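Long-range contacts in (R)-specific secondary-alkylsulfatase (Pseudomonas sp., PDB 2YHE), which hydrolyses (R)-secondary-alkyl sulfates with strict inversion of configuration, giving (S)-alcohols and sulfate, as a zinc-containing homodimeric enzyme of the metallo-beta-lactamase superfamily: residues Ser208-His213 with Ala292-Asn297; Asn218-Thr223 with Phe553-Ile558; Thr548-Phe553 with Leu592-Gly597; Met570-Val575 with Ile583-Arg588; Lys602-Val607 with Gly639-Glu644. All blocks are in the same frame, centred on the assembly; numbering follows the deposited sequence.

Interaction 1 of 5, residues Ser208-His213 with Ala292-Asn297; sequences SGFMEH and APSDMN
The imidazole of H213 takes P293 on one face. P293 CB stands 3.4 Å from the ring centroid, 11° off the ring normal. This is a CH-pi contact over the middle of the ring. The other face is partly covered by E212, whose CD lies offset toward the rim. The F210 ring has S294 OG near its edge; the ring also stacks with Y177.

H213 has CG anti to its carbonyl carbon (chi1 -69°). This lays the ring beside the helix start, where it meets the proline. ND1 also makes a weak bond to G209 O, 3.1 Å away. G209 is the N-cap, and its carbonyl also accepts H213 N in the first helical turn.

S294 reaches the chain just before the helix. Its OG lies 3.0 Å from S208 O. P207 O is a second, weaker acceptor within reach of the same proton.

The side chains of P293 and S294 are about 5 and 6 Å from those of the zinc ligands H181 and H179. The contact therefore joins a helix start to a metal-site loop. It does so by a CH-pi contact of a proline CB on an imidazole face and a serine hydroxyl close to main-chain carbonyls.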
# COMPACT_ATOMS: atom_id res chain seq x y z
N SER A 208 15.92 -12.11 -1.21
CA SER A 208 14.75 -12.85 -0.77
C SER A 208 13.48 -12.36 -1.50
O SER A 208 13.31 -11.16 -1.69
CB SER A 208 14.57 -12.69 0.74
OG SER A 208 13.45 -13.41 1.25
N GLY A 209 12.63 -13.30 -1.91
CA GLY A 209 11.36 -13.03 -2.59
C GLY A 209 11.42 -12.52 -4.02
O GLY A 209 10.41 -12.04 -4.52
N PHE A 210 12.60 -12.65 -4.68
CA PHE A 210 12.84 -12.19 -6.06
C PHE A 210 11.72 -12.51 -7.11
O PHE A 210 11.09 -11.60 -7.62
CB PHE A 210 14.26 -12.54 -6.56
CG PHE A 210 14.53 -12.01 -7.95
CD1 PHE A 210 14.99 -10.71 -8.14
CD2 PHE A 210 14.25 -12.78 -9.08
CE1 PHE A 210 15.17 -10.20 -9.43
CE2 PHE A 210 14.42 -12.26 -10.37
CZ PHE A 210 14.86 -10.97 -10.53
N MET A 211 11.53 -13.78 -7.44
CA MET A 211 10.55 -14.21 -8.43
C MET A 211 9.13 -13.76 -8.13
O MET A 211 8.48 -13.21 -9.01
CB MET A 211 10.59 -15.73 -8.64
CG MET A 211 11.81 -16.20 -9.41
SD MET A 211 11.98 -15.51 -11.08
CE MET A 211 10.62 -16.33 -11.94
N GLU A 212 8.67 -13.98 -6.89
CA GLU A 212 7.32 -13.62 -6.46
C GLU A 212 7.00 -12.18 -6.83
O GLU A 212 5.98 -11.91 -7.46
CB GLU A 212 7.18 -13.84 -4.94
CG GLU A 212 5.75 -13.71 -4.46
CD GLU A 212 5.62 -13.30 -3.01
OE1 GLU A 212 6.48 -13.71 -2.19
OE2 GLU A 212 4.65 -12.57 -2.68
N HIS A 213 7.93 -11.27 -6.47
CA HIS A 213 7.82 -9.84 -6.69
C HIS A 213 8.07 -9.40 -8.10
O HIS A 213 7.38 -8.49 -8.57
CB HIS A 213 8.64 -9.07 -5.65
CG HIS A 213 8.05 -9.17 -4.29
ND1 HIS A 213 8.74 -9.76 -3.25
CD2 HIS A 213 6.83 -8.80 -3.85
CE1 HIS A 213 7.93 -9.70 -2.21
NE2 HIS A 213 6.78 -9.11 -2.52
N ALA A 292 12.58 -1.55 -3.80
CA ALA A 292 11.88 -2.63 -4.46
C ALA A 292 11.51 -3.65 -3.36
O ALA A 292 12.22 -3.71 -2.33
CB ALA A 292 12.78 -3.27 -5.54
N PRO A 293 10.44 -4.45 -3.53
CA PRO A 293 10.09 -5.44 -2.49
C PRO A 293 11.22 -6.44 -2.20
O PRO A 293 11.47 -6.76 -1.04
CB PRO A 293 8.82 -6.09 -3.03
CG PRO A 293 8.28 -5.16 -4.05
CD PRO A 293 9.48 -4.51 -4.66
N SER A 294 11.90 -6.92 -3.26
CA SER A 294 13.07 -7.82 -3.18
C SER A 294 14.23 -6.92 -3.60
O SER A 294 14.27 -6.46 -4.74
CB SER A 294 12.91 -8.99 -4.15
OG SER A 294 14.10 -9.75 -4.23
N ASP A 295 15.10 -6.57 -2.64
CA ASP A 295 16.17 -5.59 -2.87
C ASP A 295 17.36 -5.78 -1.93
O ASP A 295 17.19 -6.22 -0.80
CB ASP A 295 15.56 -4.19 -2.69
CG ASP A 295 16.44 -2.99 -2.93
OD1 ASP A 295 17.44 -3.11 -3.67
OD2 ASP A 295 16.08 -1.89 -2.42
N MET A 296 18.58 -5.41 -2.38
CA MET A 296 19.79 -5.53 -1.56
C MET A 296 20.95 -4.65 -2.05
O MET A 296 21.04 -4.34 -3.24
CB MET A 296 20.25 -7.01 -1.41
CG MET A 296 20.77 -7.64 -2.70
SD MET A 296 21.12 -9.38 -2.50
CE MET A 296 21.47 -9.90 -4.16
N ASN A 297 21.88 -4.30 -1.13
CA ASN A 297 23.10 -3.60 -1.47
C ASN A 297 24.23 -4.62 -1.61
O ASN A 297 24.15 -5.72 -1.05
CB ASN A 297 23.45 -2.57 -0.41
CG ASN A 297 22.59 -1.36 -0.46
OD1 ASN A 297 22.05 -1.00 -1.52
ND2 ASN A 297 22.41 -0.71 0.68

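Interaction 2 of 5, residues Asn218-Thr223 with Phe553-Ile558; sequences NILAGT and FDLLAI
L220 is the centre of this contact, set between L555 and I558. Its CG is anti to the carbonyl carbon (chi1 -55°), which sends the branched end toward the helix of 553-558. I558 CD1 lies 3.7 Å from L220 CB and 3.8 Å from L220 CD2. The two side chains cross at about a right angle, so the methyl of I558 fits against the root and one branch of the leucine.

CD2 of L220 also lies against the helix backbone, 3.9 Å from L555 N. L555 itself turns its CD1 to I219. That methyl is 3.7 Å from I219 CG2, again with the side chains crossing nearly at right angles. D554 adds its aliphatic part beside L220. Its carboxylate is used otherwise: OD1 forms a salt bridge with K331 of the second subunit.

ND2 of N388 and ND2 of N385, both of the second subunit, hydrogen-bond to L220 O and I558 O respectively, and L384 of that subunit packs on I558.

The segments come from the lactamase-like and C-terminal regions. Their direct contact is aliphatic, so it probably rests on side-chain fit and the burial of nonpolar surface. Polar bonds to the second subunit flank it.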
# COMPACT_ATOMS: atom_id res chain seq x y z
N ASN A 218 5.76 -7.17 -12.81
CA ASN A 218 6.02 -7.15 -14.23
C ASN A 218 5.10 -8.02 -15.07
O ASN A 218 5.00 -7.77 -16.27
CB ASN A 218 7.50 -7.46 -14.48
CG ASN A 218 8.43 -6.57 -13.70
OD1 ASN A 218 8.66 -5.40 -14.04
ND2 ASN A 218 8.94 -7.08 -12.61
N ILE A 219 4.45 -9.04 -14.46
CA ILE A 219 3.60 -9.98 -15.20
C ILE A 219 2.13 -9.90 -14.83
O ILE A 219 1.30 -9.67 -15.72
CB ILE A 219 4.21 -11.42 -15.29
CG1 ILE A 219 5.47 -11.43 -16.21
CG2 ILE A 219 3.20 -12.48 -15.76
CD1 ILE A 219 6.58 -12.22 -15.71
N LEU A 220 1.81 -10.11 -13.54
CA LEU A 220 0.43 -10.12 -13.03
C LEU A 220 -0.29 -8.80 -13.23
O LEU A 220 -1.41 -8.79 -13.74
CB LEU A 220 0.35 -10.61 -11.59
CG LEU A 220 0.96 -12.00 -11.26
CD1 LEU A 220 0.65 -12.40 -9.83
CD2 LEU A 220 0.47 -13.07 -12.21
N ALA A 221 0.38 -7.67 -12.91
CA ALA A 221 -0.13 -6.31 -13.14
C ALA A 221 0.61 -5.74 -14.38
O ALA A 221 0.68 -4.52 -14.58
CB ALA A 221 0.11 -5.45 -11.91
N GLY A 222 1.14 -6.65 -15.20
CA GLY A 222 1.99 -6.43 -16.37
C GLY A 222 1.54 -5.43 -17.41
O GLY A 222 2.31 -4.52 -17.76
N THR A 223 0.33 -5.62 -17.93
CA THR A 223 -0.22 -4.78 -18.99
C THR A 223 -0.41 -3.33 -18.53
O THR A 223 0.08 -2.40 -19.20
CB THR A 223 -1.31 -5.51 -19.83
OG1 THR A 223 -2.45 -4.73 -20.14
CG2 THR A 223 -1.65 -6.93 -19.31
N PHE A 553 -0.74 -20.26 -13.62
CA PHE A 553 -2.16 -20.35 -13.27
C PHE A 553 -2.66 -19.09 -12.54
O PHE A 553 -3.85 -18.75 -12.65
CB PHE A 553 -2.51 -21.66 -12.55
CG PHE A 553 -2.42 -22.89 -13.44
CD1 PHE A 553 -3.27 -23.03 -14.54
CD2 PHE A 553 -1.50 -23.90 -13.18
CE1 PHE A 553 -3.16 -24.14 -15.39
CE2 PHE A 553 -1.40 -25.02 -14.02
CZ PHE A 553 -2.23 -25.12 -15.12
N ASP A 554 -1.74 -18.37 -11.86
CA ASP A 554 -2.06 -17.09 -11.21
C ASP A 554 -2.41 -16.04 -12.27
O ASP A 554 -3.36 -15.28 -12.10
CB ASP A 554 -0.91 -16.61 -10.30
CG ASP A 554 -0.83 -17.30 -8.96
OD1 ASP A 554 -1.79 -18.03 -8.59
OD2 ASP A 554 0.16 -17.07 -8.24
N LEU A 555 -1.70 -16.07 -13.40
CA LEU A 555 -1.96 -15.22 -14.55
C LEU A 555 -3.29 -15.62 -15.20
O LEU A 555 -4.08 -14.75 -15.56
CB LEU A 555 -0.82 -15.37 -15.56
CG LEU A 555 -0.27 -14.12 -16.23
CD1 LEU A 555 0.60 -14.53 -17.38
CD2 LEU A 555 -1.38 -13.20 -16.81
N LEU A 556 -3.54 -16.93 -15.35
CA LEU A 556 -4.81 -17.37 -15.93
C LEU A 556 -6.01 -16.93 -15.07
O LEU A 556 -7.03 -16.51 -15.61
CB LEU A 556 -4.84 -18.87 -16.21
CG LEU A 556 -3.88 -19.46 -17.27
CD1 LEU A 556 -4.37 -20.80 -17.71
CD2 LEU A 556 -3.74 -18.57 -18.51
N ALA A 557 -5.85 -16.96 -13.74
CA ALA A 557 -6.86 -16.49 -12.78
C ALA A 557 -7.21 -15.01 -13.03
O ALA A 557 -8.36 -14.62 -12.87
CB ALA A 557 -6.35 -16.65 -11.36
N ILE A 558 -6.20 -14.20 -13.47
CA ILE A 558 -6.38 -12.79 -13.79
C ILE A 558 -7.08 -12.68 -15.13
O ILE A 558 -8.03 -11.92 -15.26
CB ILE A 558 -5.02 -12.02 -13.70
CG1 ILE A 558 -4.56 -11.95 -12.22
CG2 ILE A 558 -5.11 -10.58 -14.30
CD1 ILE A 558 -3.11 -11.81 -12.00

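Interaction 3 of 5, residues Thr548-Phe553 with Leu592-Gly597; sequences TPDMFF and LTQRVG
The Q594 side chain on the strand donates to a helix carbonyl: NE2 to D550 O, 2.7 Å, with an N-H...O angle of 161°. The oxygen lies close to the plane of the Q594 amide. The donor is tilted 22° from the carbonyl plane of D550. NE2 also makes a weak bond to D554 OD1, so one amide nitrogen meets two oxygens on neighbouring turns of the helix.

The CG of Q594 sits between the backbone N and the carbonyl carbon (chi1 42°), and the chain is extended beyond it. This carries the amide from the strand across to the helix. The amide also lies against F553, with NE2 3.5 Å from F553 CB. L592 CD2 makes a looser contact with F553 O at 4.3 Å. At the other end V596 faces the D550 side chain, which has two conformers, so that detail is doubtful.

The helix start is capped by T548. Its OG1 accepts M551 N over 3.1 Å, and the two residues form a capping box.

On the side of the strand turned from the helix, R595 makes a salt bridge with D338 of the second subunit. The short axes of 549-553 and 592-596 run antiparallel, 9.4 Å apart. This is a helix laid along the outermost strand, within this chain, of a mixed sheet, in the C-terminal domain whose family belongs to the SCP2 clan.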
# COMPACT_ATOMS: atom_id res chain seq x y z
N THR A 548 6.70 -20.53 -13.28
CA THR A 548 6.41 -21.86 -12.72
C THR A 548 4.93 -22.16 -13.05
O THR A 548 4.18 -21.19 -13.25
CB THR A 548 6.59 -21.87 -11.18
OG1 THR A 548 5.53 -21.15 -10.56
CG2 THR A 548 7.90 -21.31 -10.72
N PRO A 549 4.45 -23.44 -13.04
CA PRO A 549 3.01 -23.68 -13.30
C PRO A 549 2.12 -22.86 -12.36
O PRO A 549 1.14 -22.27 -12.83
CB PRO A 549 2.85 -25.19 -13.10
CG PRO A 549 4.22 -25.73 -13.38
CD PRO A 549 5.17 -24.71 -12.83
N ASP A 550 2.51 -22.77 -11.05
CA ASP A 550 1.78 -21.97 -10.04
C ASP A 550 1.62 -20.54 -10.55
O ASP A 550 0.49 -20.08 -10.67
CB ASP A 550 2.49 -22.01 -8.67
CG ASP A 550 2.07 -20.97 -7.65
OD1 ASP A 550 1.06 -21.20 -6.95
OD2 ASP A 550 2.81 -19.98 -7.48
N MET A 551 2.74 -19.86 -10.94
CA MET A 551 2.76 -18.48 -11.47
C MET A 551 1.90 -18.38 -12.69
O MET A 551 1.09 -17.44 -12.81
CB MET A 551 4.19 -18.02 -11.81
CG MET A 551 5.04 -17.78 -10.59
SD MET A 551 6.79 -17.70 -11.02
CE MET A 551 7.49 -17.79 -9.44
N PHE A 552 2.04 -19.35 -13.59
CA PHE A 552 1.27 -19.40 -14.82
C PHE A 552 -0.26 -19.40 -14.56
O PHE A 552 -0.98 -18.63 -15.20
CB PHE A 552 1.73 -20.61 -15.67
CG PHE A 552 0.87 -20.84 -16.89
CD1 PHE A 552 1.11 -20.13 -18.06
CD2 PHE A 552 -0.22 -21.72 -16.85
CE1 PHE A 552 0.29 -20.31 -19.17
CE2 PHE A 552 -1.03 -21.90 -17.96
CZ PHE A 552 -0.76 -21.21 -19.12
N PHE A 553 -0.74 -20.26 -13.62
CA PHE A 553 -2.16 -20.35 -13.27
C PHE A 553 -2.66 -19.09 -12.54
O PHE A 553 -3.85 -18.75 -12.65
CB PHE A 553 -2.51 -21.66 -12.55
CG PHE A 553 -2.42 -22.89 -13.44
CD1 PHE A 553 -3.27 -23.03 -14.54
CD2 PHE A 553 -1.50 -23.90 -13.18
CE1 PHE A 553 -3.16 -24.14 -15.39
CE2 PHE A 553 -1.40 -25.02 -14.02
CZ PHE A 553 -2.23 -25.12 -15.12
N LEU A 592 -11.15 -18.50 -10.27
CA LEU A 592 -10.13 -19.51 -10.46
C LEU A 592 -9.13 -19.53 -9.33
O LEU A 592 -8.47 -18.53 -9.05
CB LEU A 592 -9.42 -19.33 -11.81
CG LEU A 592 -8.64 -20.53 -12.35
CD1 LEU A 592 -9.57 -21.72 -12.67
CD2 LEU A 592 -7.84 -20.15 -13.55
N THR A 593 -9.05 -20.67 -8.66
CA THR A 593 -8.11 -20.95 -7.57
C THR A 593 -7.37 -22.27 -7.87
O THR A 593 -7.86 -23.13 -8.62
CB THR A 593 -8.79 -20.93 -6.20
OG1 THR A 593 -9.80 -21.93 -6.15
CG2 THR A 593 -9.36 -19.56 -5.86
N GLN A 594 -6.17 -22.41 -7.30
CA GLN A 594 -5.34 -23.60 -7.53
C GLN A 594 -4.71 -24.10 -6.25
O GLN A 594 -4.52 -23.33 -5.31
CB GLN A 594 -4.23 -23.31 -8.56
CG GLN A 594 -3.55 -21.94 -8.39
CD GLN A 594 -2.19 -21.86 -8.98
OE1 GLN A 594 -1.48 -22.86 -9.11
NE2 GLN A 594 -1.76 -20.65 -9.27
N ARG A 595 -4.39 -25.39 -6.23
CA ARG A 595 -3.71 -26.06 -5.12
C ARG A 595 -2.49 -26.74 -5.68
O ARG A 595 -2.61 -27.54 -6.60
CB ARG A 595 -4.62 -27.06 -4.36
CG ARG A 595 -5.71 -26.38 -3.57
CD ARG A 595 -6.41 -27.34 -2.66
NE ARG A 595 -7.54 -26.71 -1.98
CZ ARG A 595 -8.27 -27.31 -1.05
NH1 ARG A 595 -8.00 -28.56 -0.68
NH2 ARG A 595 -9.28 -26.67 -0.47
N VAL A 596 -1.32 -26.38 -5.19
CA VAL A 596 -0.05 -26.94 -5.63
C VAL A 596 0.24 -28.20 -4.79
O VAL A 596 0.00 -28.20 -3.57
CB VAL A 596 1.11 -25.91 -5.55
CG1 VAL A 596 2.39 -26.47 -6.18
CG2 VAL A 596 0.73 -24.58 -6.22
N GLY A 597 0.71 -29.25 -5.45
CA GLY A 597 1.05 -30.51 -4.81
C GLY A 597 -0.09 -31.46 -4.52
O GLY A 597 0.13 -32.53 -3.94

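Interaction 4 of 5, residues Met570-Val575 with Ile583-Arg588; sequences MTLNWV and IALTLR
The torsions of W574 bring its indole to L585. CG is anti to the carbonyl carbon (chi1 -58°). The indole leans across to the neighbouring strand, where W574 NE1 is 3.5 Å from L585 CD1. I583 O lies in the indole plane, at its edge.

M570 has CG between its backbone N and carbonyl carbon (chi1 64°), which puts CG 4.0 Å from L587 CD2. L572 and L585 meet at their CB atoms. These residues share one face of the sheet with I583. F553 and L642 also pack on W574 from this face. T571, N573, A584 and T586 occupy the other face. There T571 and T586 lie side by side, and N573 ND2 bonds to N600 O.

The backbones are joined by six N-H...O bonds in three reciprocal pairs: M570 with L587, L572 with L585, and W574 with I583. L585 N to L572 O is 2.8 Å, and W574 N to I583 O is also 2.8 Å. T571-T586 and N573-A584 are the non-hydrogen-bonded pairs between them.

The strand axes lie 4.7 Å apart at 163°. This is an antiparallel beta hairpin within the five-stranded mixed sheet of the C-terminal domain.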
# COMPACT_ATOMS: atom_id res chain seq x y z
N MET A 570 -16.05 -26.07 -12.87
CA MET A 570 -15.30 -27.24 -13.27
C MET A 570 -14.03 -27.38 -12.44
O MET A 570 -13.59 -26.42 -11.80
CB MET A 570 -14.97 -27.21 -14.77
CG MET A 570 -14.05 -26.06 -15.17
SD MET A 570 -13.59 -26.08 -16.89
CE MET A 570 -14.96 -25.24 -17.58
N THR A 571 -13.45 -28.58 -12.46
CA THR A 571 -12.22 -28.92 -11.79
C THR A 571 -11.30 -29.55 -12.82
O THR A 571 -11.72 -30.41 -13.59
CB THR A 571 -12.56 -29.78 -10.57
OG1 THR A 571 -12.86 -28.87 -9.53
CG2 THR A 571 -11.47 -30.63 -10.14
N LEU A 572 -10.07 -29.07 -12.89
CA LEU A 572 -9.09 -29.56 -13.83
C LEU A 572 -7.83 -29.92 -13.06
O LEU A 572 -7.30 -29.10 -12.32
CB LEU A 572 -8.73 -28.49 -14.90
CG LEU A 572 -9.86 -27.87 -15.71
CD1 LEU A 572 -10.32 -26.56 -15.09
CD2 LEU A 572 -9.40 -27.57 -17.10
N ASN A 573 -7.36 -31.17 -13.21
CA ASN A 573 -6.12 -31.61 -12.58
C ASN A 573 -5.01 -31.50 -13.59
O ASN A 573 -5.26 -31.71 -14.78
CB ASN A 573 -6.22 -33.04 -12.07
CG ASN A 573 -6.87 -33.19 -10.73
OD1 ASN A 573 -7.12 -32.22 -10.00
ND2 ASN A 573 -7.17 -34.42 -10.38
N TRP A 574 -3.82 -31.11 -13.14
CA TRP A 574 -2.69 -30.93 -14.02
C TRP A 574 -1.52 -31.66 -13.43
O TRP A 574 -1.17 -31.45 -12.26
CB TRP A 574 -2.34 -29.44 -14.20
CG TRP A 574 -3.45 -28.61 -14.73
CD1 TRP A 574 -4.51 -28.11 -14.03
CD2 TRP A 574 -3.60 -28.16 -16.07
NE1 TRP A 574 -5.34 -27.41 -14.87
CE2 TRP A 574 -4.79 -27.39 -16.13
CE3 TRP A 574 -2.82 -28.29 -17.23
CZ2 TRP A 574 -5.23 -26.76 -17.31
CZ3 TRP A 574 -3.25 -27.67 -18.40
CH2 TRP A 574 -4.43 -26.91 -18.43
N VAL A 575 -0.92 -32.53 -14.24
CA VAL A 575 0.26 -33.30 -13.83
C VAL A 575 1.40 -33.03 -14.78
O VAL A 575 1.29 -33.29 -15.97
CB VAL A 575 -0.02 -34.80 -13.49
CG1 VAL A 575 -1.12 -35.40 -14.36
CG2 VAL A 575 1.24 -35.64 -13.47
N ILE A 583 -1.01 -29.95 -9.96
CA ILE A 583 -1.81 -28.77 -9.66
C ILE A 583 -3.31 -29.07 -9.82
O ILE A 583 -3.74 -29.52 -10.88
CB ILE A 583 -1.33 -27.44 -10.34
CG1 ILE A 583 -0.03 -26.93 -9.70
CG2 ILE A 583 -2.43 -26.35 -10.25
CD1 ILE A 583 0.53 -25.65 -10.31
N ALA A 584 -4.09 -28.83 -8.75
CA ALA A 584 -5.54 -29.00 -8.76
C ALA A 584 -6.17 -27.62 -9.00
O ALA A 584 -6.09 -26.74 -8.15
CB ALA A 584 -6.01 -29.61 -7.44
N LEU A 585 -6.73 -27.42 -10.19
CA LEU A 585 -7.37 -26.17 -10.58
C LEU A 585 -8.83 -26.26 -10.31
O LEU A 585 -9.46 -27.24 -10.67
CB LEU A 585 -7.21 -25.94 -12.09
CG LEU A 585 -6.23 -24.90 -12.60
CD1 LEU A 585 -6.71 -24.36 -13.95
CD2 LEU A 585 -6.08 -23.74 -11.63
N THR A 586 -9.40 -25.23 -9.68
CA THR A 586 -10.83 -25.19 -9.43
C THR A 586 -11.45 -23.88 -9.89
O THR A 586 -10.97 -22.80 -9.51
CB THR A 586 -11.28 -25.77 -8.04
OG1 THR A 586 -12.31 -24.97 -7.47
CG2 THR A 586 -10.18 -25.87 -7.05
N LEU A 587 -12.45 -23.99 -10.75
CA LEU A 587 -13.23 -22.87 -11.25
C LEU A 587 -14.62 -22.94 -10.60
O LEU A 587 -15.38 -23.88 -10.85
CB LEU A 587 -13.32 -22.89 -12.78
CG LEU A 587 -14.21 -21.82 -13.42
CD1 LEU A 587 -13.70 -20.41 -13.13
CD2 LEU A 587 -14.31 -22.06 -14.91
N ARG A 588 -14.94 -21.97 -9.73
CA ARG A 588 -16.20 -21.91 -8.99
C ARG A 588 -16.70 -20.48 -8.96
O ARG A 588 -15.96 -19.59 -8.56
CB ARG A 588 -15.99 -22.44 -7.56
CG ARG A 588 -17.21 -23.08 -6.94
CD ARG A 588 -16.87 -23.73 -5.62
NE ARG A 588 -16.90 -22.75 -4.55
CZ ARG A 588 -17.72 -22.79 -3.51
NH1 ARG A 588 -18.57 -23.80 -3.36
NH2 ARG A 588 -17.68 -21.84 -2.59

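Interaction 5 of 5, residues Lys602-Val607 with Gly639-Glu644; sequences KADVTV and GKKLGE
D604 OD2 accepts a hydrogen bond from T571 N on the adjacent strand, while OD1 faces the K641 chain, 3.8 Å from K641 CE. K641 NZ is 4.4 Å from D604 OD1, beyond a salt bridge, so any attraction is probably modest. The lysine is bent at chi2 and chi3, and its methylene chain crosses the aspartate.

Beyond the aspartate and lysine the contact is aliphatic. V607 and L642 meet tip to tip, with V607 CG2 3.9 Å from L642 CD1. The L642 CG is anti to its backbone N (chi1 177°), which points the branch at the strand. V605 lies beside G639, its CG2 4.3 Å from G639 N. L635 packs against the same leucine.

The axes of 605-607 and 639-644 pass 8.2 Å apart at 72°. A helix thus crosses the face of a mixed sheet just after strand 634-637, in the layered alpha/beta C-terminal domain.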
# COMPACT_ATOMS: atom_id res chain seq x y z
N LYS A 602 -12.31 -36.09 -7.76
CA LYS A 602 -13.50 -36.00 -8.59
C LYS A 602 -13.37 -34.96 -9.72
O LYS A 602 -14.38 -34.49 -10.24
CB LYS A 602 -14.74 -35.76 -7.71
CG LYS A 602 -14.99 -36.89 -6.69
CD LYS A 602 -16.20 -36.64 -5.79
CE LYS A 602 -16.64 -37.93 -5.11
NZ LYS A 602 -17.97 -37.81 -4.46
N ALA A 603 -12.10 -34.66 -10.14
CA ALA A 603 -11.79 -33.72 -11.23
C ALA A 603 -12.52 -34.06 -12.51
O ALA A 603 -12.58 -35.23 -12.91
CB ALA A 603 -10.30 -33.70 -11.49
N ASP A 604 -13.09 -33.04 -13.15
CA ASP A 604 -13.80 -33.19 -14.41
C ASP A 604 -12.85 -33.67 -15.54
O ASP A 604 -13.28 -34.38 -16.45
CB ASP A 604 -14.48 -31.86 -14.80
CG ASP A 604 -15.66 -31.50 -13.92
OD1 ASP A 604 -16.71 -32.17 -14.02
OD2 ASP A 604 -15.54 -30.53 -13.14
N VAL A 605 -11.56 -33.29 -15.45
CA VAL A 605 -10.50 -33.65 -16.40
C VAL A 605 -9.12 -33.64 -15.71
O VAL A 605 -8.91 -32.85 -14.78
CB VAL A 605 -10.54 -32.79 -17.71
CG1 VAL A 605 -10.31 -31.30 -17.44
CG2 VAL A 605 -9.58 -33.30 -18.78
N THR A 606 -8.20 -34.52 -16.17
CA THR A 606 -6.82 -34.58 -15.72
C THR A 606 -5.91 -34.40 -16.94
O THR A 606 -6.03 -35.16 -17.90
CB THR A 606 -6.54 -35.83 -14.89
OG1 THR A 606 -7.48 -35.88 -13.80
CG2 THR A 606 -5.11 -35.86 -14.34
N VAL A 607 -5.05 -33.36 -16.93
CA VAL A 607 -4.15 -33.00 -18.03
C VAL A 607 -2.70 -33.38 -17.70
O VAL A 607 -2.14 -32.89 -16.72
CB VAL A 607 -4.27 -31.51 -18.44
CG1 VAL A 607 -3.64 -31.27 -19.80
CG2 VAL A 607 -5.73 -31.03 -18.43
N GLY A 639 -12.48 -33.92 -21.89
CA GLY A 639 -11.57 -33.06 -22.66
C GLY A 639 -12.23 -31.81 -23.20
O GLY A 639 -11.52 -30.83 -23.51
N LYS A 640 -13.60 -31.82 -23.33
CA LYS A 640 -14.40 -30.68 -23.79
C LYS A 640 -14.22 -29.53 -22.81
O LYS A 640 -14.08 -28.36 -23.21
CB LYS A 640 -15.90 -31.04 -23.84
CG LYS A 640 -16.36 -31.70 -25.12
CD LYS A 640 -17.88 -32.03 -25.11
CE LYS A 640 -18.39 -33.03 -24.06
NZ LYS A 640 -17.43 -34.15 -23.82
N LYS A 641 -14.23 -29.88 -21.50
CA LYS A 641 -14.09 -28.99 -20.37
C LYS A 641 -12.77 -28.21 -20.42
O LYS A 641 -12.76 -27.02 -20.14
CB LYS A 641 -14.25 -29.80 -19.08
CG LYS A 641 -15.31 -29.27 -18.13
CD LYS A 641 -16.74 -29.66 -18.46
CE LYS A 641 -17.39 -30.15 -17.19
NZ LYS A 641 -18.86 -30.02 -17.23
N LEU A 642 -11.66 -28.88 -20.83
CA LEU A 642 -10.35 -28.22 -20.98
C LEU A 642 -10.41 -27.14 -22.09
O LEU A 642 -9.86 -26.04 -21.94
CB LEU A 642 -9.23 -29.24 -21.27
CG LEU A 642 -7.83 -28.64 -21.52
CD1 LEU A 642 -7.26 -27.99 -20.28
CD2 LEU A 642 -6.88 -29.68 -22.00
N GLY A 643 -11.09 -27.48 -23.17
CA GLY A 643 -11.28 -26.58 -24.29
C GLY A 643 -12.13 -25.39 -23.91
O GLY A 643 -11.81 -24.26 -24.30
N GLU A 644 -13.21 -25.64 -23.11
CA GLU A 644 -14.07 -24.54 -22.67
C GLU A 644 -13.37 -23.63 -21.67
O GLU A 644 -13.54 -22.41 -21.73
CB GLU A 644 -15.51 -24.96 -22.31
CG GLU A 644 -15.70 -25.77 -21.04
CD GLU A 644 -17.12 -26.25 -20.80
OE1 GLU A 644 -17.55 -27.17 -21.53
OE2 GLU A 644 -17.77 -25.74 -19.86

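In the fold
Interaction 1 closes the first loop, from 208-213 to 292-297, inside the metallo-beta-lactamase region. Interaction 2 starts within that loop, since 218-223 follows on helix 210-220, and closes far along the chain at 553-558. The two therefore cross. Interaction 2 ties the catalytic region to the C-terminal domain beside the second subunit. Interaction 3 opens at 548-553, crosses interaction 2 and shares F553 and helix 549-559 with it. Interaction 4 is nested inside the loop of interaction 3, and their strands 581-588 and 591-596 are neighbours. Interaction 5 comes last in series. Its strand 605-609 pairs with 570-576, so interactions 3, 4 and 5 span one sheet.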